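Local structure of phosphoserine aminotransferase (Bacillus alcalophilus, 1W23) at residues Ser77-Phe80 with Thr81-Pro84; Asn86-Thr89 with Lys90-Gly94; Thr99-Trp102 with Ser103-Leu107; Ala120-Ala124 with Asn125-Ser129; Ala289-Gly292 with Ser293-Leu296. The protein catalyses the reversible, pyridoxal-phosphate-dependent transamination of 3-phosphohydroxypyruvate to phosphoserine, the second step of serine biosynthesis from 3-phosphoglycerate. All blocks are in the same frame, centred on the assembly; numbering follows the deposited sequence.

Interaction 1: Ser77-Phe80 with Thr81-Pro84. With PLP (pyridoxal-5'-phosphate), chain J.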
# COMPACT_ATOMS: atom_id res chain seq x y z
N SER A 77 1.66 9.65 5.82
CA SER A 77 3.04 10.13 5.95
C SER A 77 3.65 10.48 4.60
O SER A 77 4.42 11.43 4.51
CB SER A 77 3.91 9.10 6.66
OG SER A 77 3.46 8.88 7.98
N LEU A 78 3.32 9.72 3.51
CA LEU A 78 3.85 10.12 2.23
C LEU A 78 3.25 11.40 1.76
O LEU A 78 3.92 12.21 1.06
CB LEU A 78 3.68 9.00 1.18
CG LEU A 78 4.44 9.24 -0.12
CD1 LEU A 78 5.96 9.30 0.05
CD2 LEU A 78 4.06 8.17 -1.13
N GLN A 79 1.98 11.70 2.10
CA GLN A 79 1.38 12.97 1.75
C GLN A 79 2.08 14.14 2.43
O GLN A 79 2.10 15.24 1.85
CB GLN A 79 -0.12 12.97 2.12
CG GLN A 79 -0.93 11.93 1.34
CD GLN A 79 -0.72 12.16 -0.17
OE1 GLN A 79 -1.06 13.27 -0.65
NE2 GLN A 79 -0.20 11.18 -0.86
N PHE A 80 2.67 13.94 3.59
CA PHE A 80 3.43 15.02 4.22
C PHE A 80 4.51 15.58 3.32
O PHE A 80 4.80 16.77 3.37
CB PHE A 80 4.08 14.57 5.52
CG PHE A 80 3.14 14.12 6.65
CD1 PHE A 80 3.65 13.37 7.67
CD2 PHE A 80 1.81 14.51 6.69
CE1 PHE A 80 2.86 12.99 8.76
CE2 PHE A 80 1.01 14.13 7.75
CZ PHE A 80 1.55 13.42 8.79
N THR A 81 5.15 14.73 2.51
CA THR A 81 6.16 15.21 1.54
C THR A 81 5.56 15.46 0.16
O THR A 81 5.93 16.43 -0.53
CB THR A 81 7.37 14.26 1.50
OG1 THR A 81 8.42 14.94 0.75
CG2 THR A 81 7.14 12.92 0.87
N MET A 82 4.58 14.66 -0.32
CA MET A 82 4.04 14.86 -1.65
C MET A 82 3.38 16.21 -1.78
O MET A 82 3.49 16.86 -2.81
CB MET A 82 3.14 13.66 -1.98
CG MET A 82 2.77 13.54 -3.42
SD MET A 82 1.88 12.02 -3.71
CE MET A 82 1.27 12.20 -5.37
N LEU A 83 2.69 16.66 -0.74
CA LEU A 83 2.01 17.98 -0.80
C LEU A 83 2.98 19.11 -1.07
O LEU A 83 2.86 19.81 -2.09
CB LEU A 83 1.16 18.17 0.47
CG LEU A 83 0.80 19.69 0.78
CD1 LEU A 83 -0.19 20.17 -0.22
CD2 LEU A 83 0.35 19.87 2.21
N PRO A 84 4.03 19.32 -0.24
CA PRO A 84 4.97 20.42 -0.57
C PRO A 84 5.74 20.16 -1.85
O PRO A 84 6.07 21.09 -2.57
CB PRO A 84 5.84 20.50 0.68
CG PRO A 84 5.71 19.15 1.36
CD PRO A 84 4.29 18.79 1.10
N1 PLP J . -1.89 11.85 10.46
C2 PLP J . -2.78 11.51 11.47
C2A PLP J . -3.70 12.57 11.94
C3 PLP J . -2.77 10.22 11.97
O3 PLP J . -3.63 9.88 12.91
C4 PLP J . -1.84 9.25 11.46
C4A PLP J . -1.90 7.85 11.96
C5 PLP J . -0.97 9.64 10.42
C6 PLP J . -1.00 10.95 9.97
C5A PLP J . 0.06 8.72 9.84
O4P PLP J . -0.60 7.82 8.88
P PLP J . 0.28 6.66 8.15
O1P PLP J . 0.78 5.75 9.24
O2P PLP J . 1.42 7.35 7.41
O3P PLP J . -0.75 6.06 7.20
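The ring of Phe80 has CA of Ser77 over one face, displaced toward the rim, and meets the cofactor obliquely, with CZ 3.7 Å from C6 of the pyridoxal phosphate; at its root, CB of Phe80 lies 3.2 Å from N of Thr81. Trp102, Lys105 and Ala106 of helix 101-111 also touch this ring. A second flat group, the amide of Gln79, is folded back by its bent chain (chi2 -56°), which lays it alongside Met82; in one of the two conformers of Met82, NE2 makes a weak hydrogen bond of 3.6 Å to SD, while OE1 is held by Tyr226. All of this belongs to the first turns of helix 75-87, whose N-terminal end faces the cofactor phosphate, the usual arrangement in fold type I aminotransferases. Ser77 grips one phosphate oxygen, O2P, twice, through its N at 2.8 Å and its OG at 2.6 Å, and the helix end would probably add a favourable field. Asn237 and Thr238 of the second subunit also bond the cofactor. Farther along, the helical pattern runs from Met82 N to Leu78 O (2.9 Å) and from Leu83 N to Gln79 O. It breaks at Pro84, which has no N-H to offer: its CD sits 3.1 Å from Phe80 O, and the helix is kinked there. Toward the second subunit, where its Met223 and Pro221 pack, the side chains of Leu78 and Thr81 meet at an angle, CD1 of Leu78 lying 3.9 Å from CG2 of Thr81.

Interaction 2: Asn86-Thr89 with Lys90-Gly94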
# COMPACT_ATOMS: atom_id res chain seq x y z
N ASN A 86 4.62 19.18 -4.58
CA ASN A 86 3.78 19.65 -5.65
C ASN A 86 3.40 21.10 -5.54
O ASN A 86 3.28 21.73 -6.59
CB ASN A 86 2.51 18.77 -5.77
CG ASN A 86 2.77 17.43 -6.40
OD1 ASN A 86 2.46 17.22 -7.59
ND2 ASN A 86 3.37 16.49 -5.65
N LEU A 87 3.21 21.65 -4.36
CA LEU A 87 2.68 23.00 -4.21
C LEU A 87 3.66 24.00 -3.61
O LEU A 87 3.45 25.22 -3.75
CB LEU A 87 1.40 22.98 -3.33
CG LEU A 87 0.10 22.47 -3.95
CD1 LEU A 87 -1.01 22.68 -2.91
CD2 LEU A 87 -0.20 23.14 -5.30
N LEU A 88 4.70 23.58 -2.93
CA LEU A 88 5.61 24.54 -2.27
C LEU A 88 6.67 24.95 -3.26
O LEU A 88 7.76 24.37 -3.33
CB LEU A 88 6.15 23.90 -0.99
CG LEU A 88 7.04 24.81 -0.13
CD1 LEU A 88 6.42 26.15 0.11
CD2 LEU A 88 7.41 24.16 1.20
N THR A 89 6.38 25.96 -4.05
CA THR A 89 7.26 26.42 -5.12
C THR A 89 8.16 27.53 -4.62
O THR A 89 7.94 28.14 -3.55
CB THR A 89 6.44 26.98 -6.30
OG1 THR A 89 5.66 28.06 -5.82
CG2 THR A 89 5.49 25.96 -6.86
N LYS A 90 9.21 27.83 -5.36
CA LYS A 90 10.14 28.87 -4.98
C LYS A 90 9.41 30.19 -4.76
O LYS A 90 8.58 30.64 -5.57
CB LYS A 90 11.15 29.07 -6.11
CG LYS A 90 12.25 30.03 -5.79
CD LYS A 90 13.30 29.98 -6.92
CE LYS A 90 14.27 31.13 -6.70
NZ LYS A 90 15.36 31.12 -7.72
N GLY A 91 9.76 30.82 -3.63
CA GLY A 91 9.12 32.10 -3.36
C GLY A 91 7.85 32.00 -2.55
O GLY A 91 7.34 33.05 -2.17
N THR A 92 7.34 30.80 -2.25
CA THR A 92 6.11 30.61 -1.49
C THR A 92 6.42 29.93 -0.17
O THR A 92 7.52 29.42 0.05
CB THR A 92 5.02 29.84 -2.29
OG1 THR A 92 5.43 28.48 -2.45
CG2 THR A 92 4.78 30.44 -3.66
N ILE A 93 5.40 29.90 0.70
CA ILE A 93 5.57 29.40 2.08
C ILE A 93 4.56 28.31 2.37
O ILE A 93 3.38 28.46 2.09
CB ILE A 93 5.36 30.58 3.06
CG1 ILE A 93 6.43 31.67 2.85
CG2 ILE A 93 5.32 30.10 4.50
CD1 ILE A 93 6.16 32.96 3.67
N GLY A 94 5.04 27.22 2.97
CA GLY A 94 4.11 26.20 3.49
C GLY A 94 3.75 26.58 4.92
O GLY A 94 4.58 26.53 5.83
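A type II beta turn runs from Thr89 to Thr92, with Lys90 and Gly91 at its corners, the tight reversal by which the chain passes from helix 75-87 into strand 93-98 of the central sheet. Just before it, Leu88 leaves helical geometry as the centre of an inverse gamma turn, with a weak bond from Thr89 N back to Leu87 O. The turn is closed by Thr92 N, which donates to Thr89 O at 3.0 Å, and Gly91 takes its third position with a positive phi of 91°, where a side chain would be jammed against the preceding carbonyl. Thr92 doubles the grip. Its OG1, set between the backbone N and the carbonyl carbon (chi1 69°), also donates to Thr89 O, at 2.8 Å, and both donors come from the same face of that carbonyl. The two threonine side chains cross obliquely, bringing Thr92 CG2 to 3.3 Å from Thr89 OG1. With a valine in place of Thr92, Thr89 O would probably keep the backbone bond alone and the turn would be less firmly pinned. Gly91 O is tied outward to Asn141. Leu88 reaches along the start of the strand with one methyl: CD1 lies 3.5 Å from Thr92 O and 3.4 Å from Gly94 N.

Interaction 3: Thr99-Trp102 with Ser103-Leu107. With PLP (pyridoxal-5'-phosphate), chain J.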
# COMPACT_ATOMS: atom_id res chain seq x y z
N THR A 99 -1.42 21.65 15.96
CA THR A 99 -2.35 21.24 16.98
C THR A 99 -2.03 19.87 17.54
O THR A 99 -2.79 19.33 18.36
CB THR A 99 -3.81 21.31 16.52
OG1 THR A 99 -3.95 20.72 15.19
CG2 THR A 99 -4.29 22.75 16.39
N GLY A 100 -0.90 19.26 17.18
CA GLY A 100 -0.43 18.03 17.78
C GLY A 100 0.82 17.54 17.10
O GLY A 100 1.46 18.25 16.31
N SER A 101 1.20 16.32 17.42
CA SER A 101 2.39 15.69 16.89
C SER A 101 2.28 15.44 15.39
O SER A 101 3.25 15.63 14.64
CB SER A 101 2.64 14.32 17.67
OG SER A 101 3.61 13.56 16.97
N TRP A 102 1.11 15.00 14.91
CA TRP A 102 0.95 14.80 13.48
C TRP A 102 1.09 16.10 12.73
O TRP A 102 1.63 16.10 11.59
CB TRP A 102 -0.40 14.08 13.16
CG TRP A 102 -0.35 12.65 13.67
CD1 TRP A 102 -1.12 12.08 14.64
CD2 TRP A 102 0.57 11.63 13.24
NE1 TRP A 102 -0.76 10.78 14.82
CE2 TRP A 102 0.27 10.47 13.97
CE3 TRP A 102 1.59 11.56 12.28
CZ2 TRP A 102 0.98 9.29 13.79
CZ3 TRP A 102 2.29 10.39 12.09
CH2 TRP A 102 1.96 9.27 12.86
N SER A 103 0.67 17.24 13.28
CA SER A 103 0.92 18.52 12.63
C SER A 103 2.43 18.78 12.49
O SER A 103 2.92 19.25 11.47
CB SER A 103 0.33 19.68 13.41
OG SER A 103 -1.06 19.53 13.72
N GLU A 104 3.17 18.49 13.59
CA GLU A 104 4.61 18.68 13.60
C GLU A 104 5.29 17.82 12.52
O GLU A 104 6.21 18.29 11.83
CB GLU A 104 5.21 18.34 14.95
CG GLU A 104 4.78 19.27 16.04
CD GLU A 104 5.29 18.93 17.43
OE1 GLU A 104 5.10 19.71 18.37
OE2 GLU A 104 5.93 17.85 17.59
N LYS A 105 4.85 16.58 12.35
CA LYS A 105 5.47 15.69 11.37
C LYS A 105 5.23 16.22 9.97
O LYS A 105 6.10 16.11 9.07
CB LYS A 105 4.98 14.26 11.58
CG LYS A 105 5.71 13.48 12.68
CD LYS A 105 4.89 12.29 13.17
CE LYS A 105 5.47 10.95 12.80
NZ LYS A 105 6.69 10.63 13.58
N ALA A 106 4.05 16.79 9.70
CA ALA A 106 3.76 17.38 8.40
C ALA A 106 4.68 18.58 8.13
O ALA A 106 5.28 18.73 7.06
CB ALA A 106 2.28 17.74 8.26
N LEU A 107 4.80 19.46 9.13
CA LEU A 107 5.67 20.65 9.01
C LEU A 107 7.07 20.23 8.69
O LEU A 107 7.74 20.86 7.84
CB LEU A 107 5.57 21.46 10.29
CG LEU A 107 6.57 22.59 10.43
CD1 LEU A 107 6.39 23.66 9.37
CD2 LEU A 107 6.49 23.24 11.80
N1 PLP J . -1.89 11.85 10.46
C2 PLP J . -2.78 11.51 11.47
C2A PLP J . -3.70 12.57 11.94
C3 PLP J . -2.77 10.22 11.97
O3 PLP J . -3.63 9.88 12.91
C4 PLP J . -1.84 9.25 11.46
C4A PLP J . -1.90 7.85 11.96
C5 PLP J . -0.97 9.64 10.42
C6 PLP J . -1.00 10.95 9.97
C5A PLP J . 0.06 8.72 9.84
O4P PLP J . -0.60 7.82 8.88
P PLP J . 0.28 6.66 8.15
O1P PLP J . 0.78 5.75 9.24
O2P PLP J . 1.42 7.35 7.41
O3P PLP J . -0.75 6.06 7.20
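Trp102 and Lys105 lie side by side on helix 101-111, the helix of the beta-alpha-beta unit formed with strands 93-98 and 115-121, and Trp102 lies against the cofactor while Lys105 packs on the indole. The aromatic contact is with the cofactor: one face of the Trp102 indole lies over the pyridine of pyridoxal phosphate, with C4 of the cofactor 3.5 Å above the middle of the indole and Trp102 CG 3.5 Å from C2. An aromatic residue against the pyridine ring is a recurrent feature of fold type I aminotransferases. Aliphatic packing is supplied by Lys105, modelled in two conformers; in one, bends at chi3 and chi4 carry its methylenes obliquely against the six-membered part of the indole, and CE comes within 3.3 Å of Trp102 CZ3. Tyr236 of the second subunit packs on the same lysine. Backbone bonds build the first turns, from Glu104 N to Gly100 O at 3.2 Å, from Lys105 N to Ser101 O at 3.0 Å and from Ala106 N to Trp102 O at 3.1 Å, with Gly100 in the N-cap position. One side-chain bond ties the helix back to Thr99, the residue before the N-cap. Because Ser103 OG stands beside its own backbone N (chi1 -54°), it can face back past Gly100, and while it also bonds Thr148, it accepts from Thr99 N at 3.1 Å in an almost straight line, 171° at the hydrogen.

Interaction 4: Ala120-Ala124 with Asn125-Ser129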
# COMPACT_ATOMS: atom_id res chain seq x y z
N ALA A 120 -0.23 29.35 13.65
CA ALA A 120 -0.78 29.34 15.01
C ALA A 120 -0.37 27.98 15.60
O ALA A 120 -0.09 27.02 14.86
CB ALA A 120 -2.25 29.54 15.03
N SER A 121 -0.34 27.91 16.94
CA SER A 121 0.14 26.74 17.61
C SER A 121 -0.33 26.71 19.05
O SER A 121 -0.35 27.75 19.70
CB SER A 121 1.67 26.74 17.64
OG SER A 121 2.15 25.61 18.33
N THR A 122 -0.66 25.53 19.53
CA THR A 122 -0.90 25.32 20.96
C THR A 122 0.13 24.40 21.62
O THR A 122 -0.08 23.84 22.69
CB THR A 122 -2.36 24.85 21.23
OG1 THR A 122 -2.62 23.70 20.43
CG2 THR A 122 -3.37 25.95 20.87
N LYS A 123 1.33 24.31 20.97
CA LYS A 123 2.39 23.50 21.46
C LYS A 123 2.84 23.84 22.89
O LYS A 123 3.13 22.95 23.70
CB LYS A 123 3.59 23.61 20.50
CG LYS A 123 4.78 22.71 20.80
CD LYS A 123 5.91 22.93 19.79
CE LYS A 123 7.13 22.14 20.21
NZ LYS A 123 6.88 20.67 20.23
N ALA A 124 2.92 25.13 23.17
CA ALA A 124 3.45 25.57 24.44
C ALA A 124 2.60 25.08 25.59
O ALA A 124 3.13 24.90 26.69
CB ALA A 124 3.62 27.08 24.49
N ASN A 125 1.32 24.86 25.34
CA ASN A 125 0.40 24.36 26.35
C ASN A 125 0.07 22.89 26.14
O ASN A 125 -0.96 22.41 26.62
CB ASN A 125 -0.87 25.20 26.23
CG ASN A 125 -1.57 25.29 27.54
OD1 ASN A 125 -2.81 25.16 27.50
ND2 ASN A 125 -0.77 25.53 28.55
N SER A 126 0.97 22.16 25.50
CA SER A 126 0.83 20.74 25.32
C SER A 126 -0.41 20.38 24.54
O SER A 126 -1.02 19.33 24.78
CB SER A 126 0.89 19.93 26.65
OG SER A 126 2.16 20.23 27.29
N TYR A 127 -0.78 21.21 23.59
CA TYR A 127 -1.81 20.82 22.62
C TYR A 127 -3.13 20.40 23.29
O TYR A 127 -3.71 19.37 22.96
CB TYR A 127 -1.26 19.75 21.69
CG TYR A 127 -0.11 20.17 20.79
CD1 TYR A 127 1.09 19.45 20.75
CD2 TYR A 127 -0.23 21.25 19.93
CE1 TYR A 127 2.14 19.80 19.93
CE2 TYR A 127 0.80 21.60 19.05
CZ TYR A 127 1.99 20.87 19.06
OH TYR A 127 2.97 21.26 18.18
N GLN A 128 -3.60 21.24 24.21
CA GLN A 128 -4.88 20.98 24.88
C GLN A 128 -6.05 21.53 24.11
O GLN A 128 -7.21 21.26 24.47
CB GLN A 128 -4.90 21.58 26.28
CG GLN A 128 -3.90 20.94 27.21
CD GLN A 128 -3.83 21.64 28.57
OE1 GLN A 128 -4.83 21.69 29.27
NE2 GLN A 128 -2.68 22.10 28.96
N SER A 129 -5.85 22.33 23.07
CA SER A 129 -6.94 23.02 22.36
C SER A 129 -6.56 23.33 20.92
O SER A 129 -5.41 23.31 20.51
CB SER A 129 -7.28 24.32 23.08
OG SER A 129 -6.27 25.29 22.98
O HOH W 1 2.59 22.68 28.48
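The loop leaving strand 115-121, the outermost strand on one side of the central sheet within the chain, curls back on itself so that Tyr127 lies across Lys123. The contact is a CH-pi interaction: CA of Lys123 sits over one face of the ring, 3.6 Å from its centroid and 20° off the normal, and Lys123 CB reaches OH of Tyr127. Both polar tips continue to Glu104 of helix 101-111, Lys123 NZ in a salt bridge in one of its two conformers and Tyr127 OH in a hydrogen bond. The curl starts with an ST turn, in which Ser121 OG accepts from Lys123 N at 3.1 Å. Thr122 then holds the loop from two directions. Its O takes Tyr127 N at 2.9 Å and Asn125 N at 3.2 Å, one from each face of the carbonyl plane. Its OG1, set between backbone N and carbonyl carbon (chi1 54°), lies near the plane of the Tyr127 ring at the edge, 3.5 Å from CD2, and donates to Ser129 O at 2.8 Å in that carbonyl's plane. Ser126 and Tyr127 both adopt left-handed backbone angles, reversing the chain. At the exposed tip Ser126 N bonds Lys123 O at 2.9 Å, and a water bridges Ala124 O to Ser126 OG.

Interaction 5: Ala289-Gly292 with Ser293-Leu296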
# COMPACT_ATOMS: atom_id res chain seq x y z
N ALA A 289 -7.76 17.10 26.86
CA ALA A 289 -8.30 18.20 26.05
C ALA A 289 -9.15 19.18 26.85
O ALA A 289 -9.91 18.81 27.73
CB ALA A 289 -9.16 17.66 24.96
N GLU A 290 -9.04 20.47 26.51
CA GLU A 290 -10.01 21.43 26.94
C GLU A 290 -11.38 21.03 26.41
O GLU A 290 -11.50 20.48 25.29
CB GLU A 290 -9.68 22.82 26.41
CG GLU A 290 -8.46 23.46 27.05
CD GLU A 290 -8.29 24.89 26.63
OE1 GLU A 290 -9.08 25.41 25.79
OE2 GLU A 290 -7.31 25.54 27.11
N LYS A 291 -12.44 21.27 27.19
CA LYS A 291 -13.76 20.77 26.79
C LYS A 291 -14.18 21.25 25.41
O LYS A 291 -14.77 20.44 24.63
CB LYS A 291 -14.81 21.17 27.85
CG LYS A 291 -14.75 20.22 29.08
CD LYS A 291 -15.87 20.59 30.04
CE LYS A 291 -15.69 19.72 31.30
NZ LYS A 291 -16.82 19.96 32.25
N GLY A 292 -13.88 22.50 25.04
CA GLY A 292 -14.31 23.03 23.77
C GLY A 292 -13.61 22.44 22.56
O GLY A 292 -14.03 22.71 21.41
N SER A 293 -12.54 21.67 22.78
CA SER A 293 -11.74 21.06 21.72
C SER A 293 -11.79 19.56 21.76
O SER A 293 -11.03 18.91 21.05
CB SER A 293 -10.29 21.54 21.83
OG SER A 293 -10.21 22.95 21.54
N ARG A 294 -12.61 18.94 22.61
CA ARG A 294 -12.65 17.48 22.78
C ARG A 294 -12.94 16.76 21.48
O ARG A 294 -13.93 17.04 20.83
CB ARG A 294 -13.71 17.10 23.78
CG ARG A 294 -13.24 17.21 25.23
CD ARG A 294 -14.36 17.06 26.23
NE ARG A 294 -13.78 16.82 27.57
CZ ARG A 294 -14.52 16.55 28.66
NH1 ARG A 294 -15.86 16.61 28.63
NH2 ARG A 294 -13.85 16.26 29.79
N SER A 295 -12.09 15.79 21.14
CA SER A 295 -12.29 14.96 19.98
C SER A 295 -13.42 13.96 20.21
O SER A 295 -13.59 13.37 21.28
CB SER A 295 -10.99 14.19 19.71
OG SER A 295 -11.16 13.22 18.66
N LEU A 296 -14.20 13.72 19.15
CA LEU A 296 -15.19 12.65 19.08
C LEU A 296 -14.60 11.32 18.69
O LEU A 296 -15.30 10.31 18.73
CB LEU A 296 -16.32 13.06 18.13
CG LEU A 296 -17.12 14.28 18.59
CD1 LEU A 296 -18.07 14.70 17.47
CD2 LEU A 296 -17.88 14.00 19.87
O HOH W 2 -11.07 16.32 28.14
O HOH W 3 -11.06 24.57 23.54
O HOH W 4 -12.23 24.33 19.46
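Lys291 and Arg294 share a first torsion (chi1 -80° and -83°) that sets each CG opposite the carbonyl carbon, and with both chains extended beyond it the two run side by side. Lys291 CG thereby comes over the middle of one face of the Arg294 guanidinium, 3.7 Å from CZ. The two positive ends stay apart, Lys291 NZ being 5.0 Å from Arg294 NH1, and Asp279, in a salt bridge with Arg294 NH2, probably offsets part of the repulsion between the two positive charges. At the guanidinium edge, in its plane, a water accepts from Arg294 NE at 2.8 Å and donates to Ala289 O at 2.8 Å. An alanine in place of Arg294 would remove the flat group, and Asp279 would probably lose the salt bridge to the guanidinium and the water its donor. The backbone between is a short 3-10 turn, closed by Ser293 N to Glu290 O at 3.0 Å and a weak bond from Arg294 N to Lys291 O. Ser293 OG shares one water with Glu290 OE1 and a second with Gly292 O, and bonds Ile130. This surface loop joins strands 286-287 and 298-302; Arg294 lies against Tyr275 and Lys291 against Asp279 of helix 259-279, while Ala289 packs on Thr156 of strand 156-157.

In the fold
The five contacts follow one another along the chain without overlap, and each is local. Interactions 1 and 2 share helix 75-87, its cofactor end and its exit, their centres about 13 Å apart; strand 93-98 then leads to interaction 3, and strand 115-121 to interaction 4, both strands being neighbours in the central sheet. Interactions 1 and 3, centres about 12 Å apart, meet at Phe80 and both touch the pyridoxal phosphate, so two helices converge on it. Interaction 4, its centre about 11 Å from that of interaction 3, meets that helix through Glu104, which Lys123 and Tyr127 both reach. Interaction 5, far along the sequence but with its centre about 13 Å from that of interaction 4, joins it through a probable hydrogen bond from Glu290 N to Gln128 O.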